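Long-range contact in dextranase (Pseudarthrobacter oxydans, PDB 6NZS), which catalyses the endohydrolysis of alpha-1,6-glucosidic linkages in dextran, as a member of glycoside hydrolase family 49: residues Q325-Q330 with F351-E356. Sequence-based numbering, arbitrary orientation.
Sequences QKLDLQ and FHMNVE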
loop_
_atom_site.group_PDB
_atom_site.type_symbol
_atom_site.label_atom_id
_atom_site.label_comp_id
_atom_site.label_asym_id
_atom_site.label_seq_id
_atom_site.Cartn_x
_atom_site.Cartn_y
_atom_site.Cartn_z
ATOM N N GLN A 325 -21.386 -6.532 -11.841
ATOM C CA GLN A 325 -21.511 -5.599 -10.733
ATOM C C GLN A 325 -20.332 -4.641 -10.771
ATOM O O GLN A 325 -19.294 -4.932 -11.368
ATOM C CB GLN A 325 -21.509 -6.331 -9.389
ATOM C CG GLN A 325 -22.715 -7.242 -9.159
ATOM C CD GLN A 325 -22.480 -8.216 -8.026
ATOM O OE1 GLN A 325 -21.683 -9.145 -8.144
ATOM N NE2 GLN A 325 -23.150 -7.988 -6.900
ATOM N N LYS A 326 -20.500 -3.501 -10.109
ATOM C CA LYS A 326 -19.456 -2.491 -10.032
ATOM C C LYS A 326 -19.283 -2.040 -8.592
ATOM O O LYS A 326 -20.232 -2.041 -7.805
ATOM C CB LYS A 326 -19.803 -1.274 -10.886
ATOM C CG LYS A 326 -19.940 -1.591 -12.370
ATOM C CD LYS A 326 -20.463 -0.386 -13.133
ATOM C CE LYS A 326 -19.344 0.354 -13.829
ATOM N NZ LYS A 326 -19.722 0.739 -15.218
ATOM N N LEU A 327 -18.050 -1.663 -8.254
ATOM C CA LEU A 327 -17.739 -1.033 -6.977
ATOM C C LEU A 327 -16.922 0.216 -7.254
ATOM O O LEU A 327 -15.918 0.139 -7.965
ATOM C CB LEU A 327 -16.906 -1.966 -6.093
ATOM C CG LEU A 327 -16.181 -1.298 -4.918
ATOM C CD1 LEU A 327 -17.191 -0.831 -3.877
ATOM C CD2 LEU A 327 -15.180 -2.251 -4.289
ATOM N N ASP A 328 -17.363 1.358 -6.726
ATOM C CA ASP A 328 -16.530 2.554 -6.643
ATOM C C ASP A 328 -15.928 2.574 -5.247
ATOM O O ASP A 328 -16.662 2.576 -4.254
ATOM C CB ASP A 328 -17.350 3.830 -6.846
ATOM C CG ASP A 328 -17.848 4.000 -8.266
ATOM O OD1 ASP A 328 -17.508 3.162 -9.127
ATOM O OD2 ASP A 328 -18.599 4.977 -8.509
ATOM N N LEU A 329 -14.601 2.586 -5.173
ATOM C CA LEU A 329 -13.879 2.629 -3.906
ATOM C C LEU A 329 -13.021 3.883 -3.993
ATOM O O LEU A 329 -12.074 3.925 -4.781
ATOM C CB LEU A 329 -13.023 1.373 -3.746
ATOM C CG LEU A 329 -12.053 1.340 -2.560
ATOM C CD1 LEU A 329 -12.793 1.474 -1.234
ATOM C CD2 LEU A 329 -11.235 0.045 -2.586
ATOM N N GLN A 330 -13.365 4.906 -3.220
ATOM C CA GLN A 330 -12.754 6.218 -3.407
ATOM C C GLN A 330 -12.483 6.863 -2.061
ATOM O O GLN A 330 -13.253 6.696 -1.109
ATOM C CB GLN A 330 -13.690 7.132 -4.228
ATOM C CG GLN A 330 -13.161 8.548 -4.538
ATOM C CD GLN A 330 -13.424 9.536 -3.416
ATOM O OE1 GLN A 330 -14.254 9.287 -2.531
ATOM N NE2 GLN A 330 -12.711 10.660 -3.439
ATOM N N PHE A 351 -16.997 -8.445 -11.196
ATOM C CA PHE A 351 -17.000 -7.475 -10.096
ATOM C C PHE A 351 -15.982 -6.392 -10.441
ATOM O O PHE A 351 -14.797 -6.498 -10.109
ATOM C CB PHE A 351 -16.693 -8.146 -8.762
ATOM C CG PHE A 351 -17.067 -7.309 -7.578
ATOM C CD1 PHE A 351 -18.363 -7.328 -7.078
ATOM C CD2 PHE A 351 -16.125 -6.492 -6.966
ATOM C CE1 PHE A 351 -18.714 -6.547 -5.993
ATOM C CE2 PHE A 351 -16.467 -5.712 -5.878
ATOM C CZ PHE A 351 -17.758 -5.737 -5.390
ATOM N N HIS A 352 -16.445 -5.335 -11.088
ATOM C CA HIS A 352 -15.563 -4.382 -11.749
ATOM C C HIS A 352 -15.334 -3.175 -10.858
ATOM O O HIS A 352 -16.275 -2.437 -10.544
ATOM C CB HIS A 352 -16.153 -3.998 -13.104
ATOM C CG HIS A 352 -16.502 -5.193 -13.932
ATOM N ND1 HIS A 352 -15.559 -6.119 -14.330
ATOM C CD2 HIS A 352 -17.692 -5.650 -14.391
ATOM C CE1 HIS A 352 -16.152 -7.081 -15.016
ATOM N NE2 HIS A 352 -17.446 -6.821 -15.068
ATOM N N MET A 353 -14.078 -2.965 -10.471
ATOM C CA MET A 353 -13.732 -1.970 -9.465
ATOM C C MET A 353 -13.203 -0.699 -10.107
ATOM O O MET A 353 -12.456 -0.741 -11.089
ATOM C CB MET A 353 -12.673 -2.535 -8.519
ATOM C CG MET A 353 -13.145 -3.783 -7.803
ATOM S SD MET A 353 -11.794 -4.713 -7.075
ATOM C CE MET A 353 -10.977 -3.408 -6.147
ATOM N N ASN A 354 -13.590 0.436 -9.537
ATOM C CA ASN A 354 -13.085 1.747 -9.934
ATOM C C ASN A 354 -12.541 2.373 -8.655
ATOM O O ASN A 354 -13.308 2.913 -7.848
ATOM C CB ASN A 354 -14.209 2.584 -10.554
ATOM C CG ASN A 354 -13.760 3.970 -10.957
ATOM O OD1 ASN A 354 -12.573 4.270 -10.979
ATOM N ND2 ASN A 354 -14.722 4.834 -11.265
ATOM N N VAL A 355 -11.222 2.293 -8.476
ATOM C CA VAL A 355 -10.556 2.680 -7.238
ATOM C C VAL A 355 -9.797 3.974 -7.490
ATOM O O VAL A 355 -9.024 4.064 -8.450
ATOM C CB VAL A 355 -9.585 1.582 -6.771
ATOM C CG1 VAL A 355 -8.971 1.962 -5.428
ATOM C CG2 VAL A 355 -10.294 0.233 -6.667
ATOM N N GLU A 356 -9.989 4.970 -6.630
ATOM C CA GLU A 356 -9.198 6.184 -6.799
ATOM C C GLU A 356 -9.051 6.928 -5.484
ATOM O O GLU A 356 -9.955 6.931 -4.644
ATOM C CB GLU A 356 -9.770 7.116 -7.863
ATOM C CG GLU A 356 -11.114 7.642 -7.554
ATOM C CD GLU A 356 -11.903 7.898 -8.825
ATOM O OE1 GLU A 356 -11.324 8.378 -9.820
ATOM O OE2 GLU A 356 -13.098 7.601 -8.830
HETATM O O HOH W 1 -17.553 4.148 -11.667
#
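D328 OD1 accepts a bond from a water at 2.7 Å, and the same water takes the ND2 hydrogen of N354, bridging two side chains whose carboxylate and amide planes stand 85° apart. The other carboxylate oxygen, OD2, pairs with R201, which also forms a salt bridge with E356 OE2; the shared arginine probably offsets the like charges of the two acids. Between these strands the parallel ladder has five N-H···O bonds, the shortest from N354 N to L327 O at 2.8 Å, and CA-H···O contacts such as V355 CA to L329 O (3.1 Å) accompany them. On the face opposite D328 and N354, F351 has CG anti to its own N (chi1 -163°), which swings the ring over toward the neighbouring strand. There CE2 lies 3.8 Å from L327 CB, while Q325 OE1, bonded to A321 N, sits in the ring plane off the CD1 edge. Without the ring, as with an alanine here, L327 CB and CD2 would probably lose this packing partner and a gap would be likely to open toward V344. Further along, L329 and V355 run side by side, CD2 to CG1 4.1 Å. With F342, F318 and L316 of other strands closing over the leucines, this is the apolar interior of a right-handed parallel beta-helix, Q325-Q330 and F351-E356 being equivalent strands of consecutive coils, paired in register.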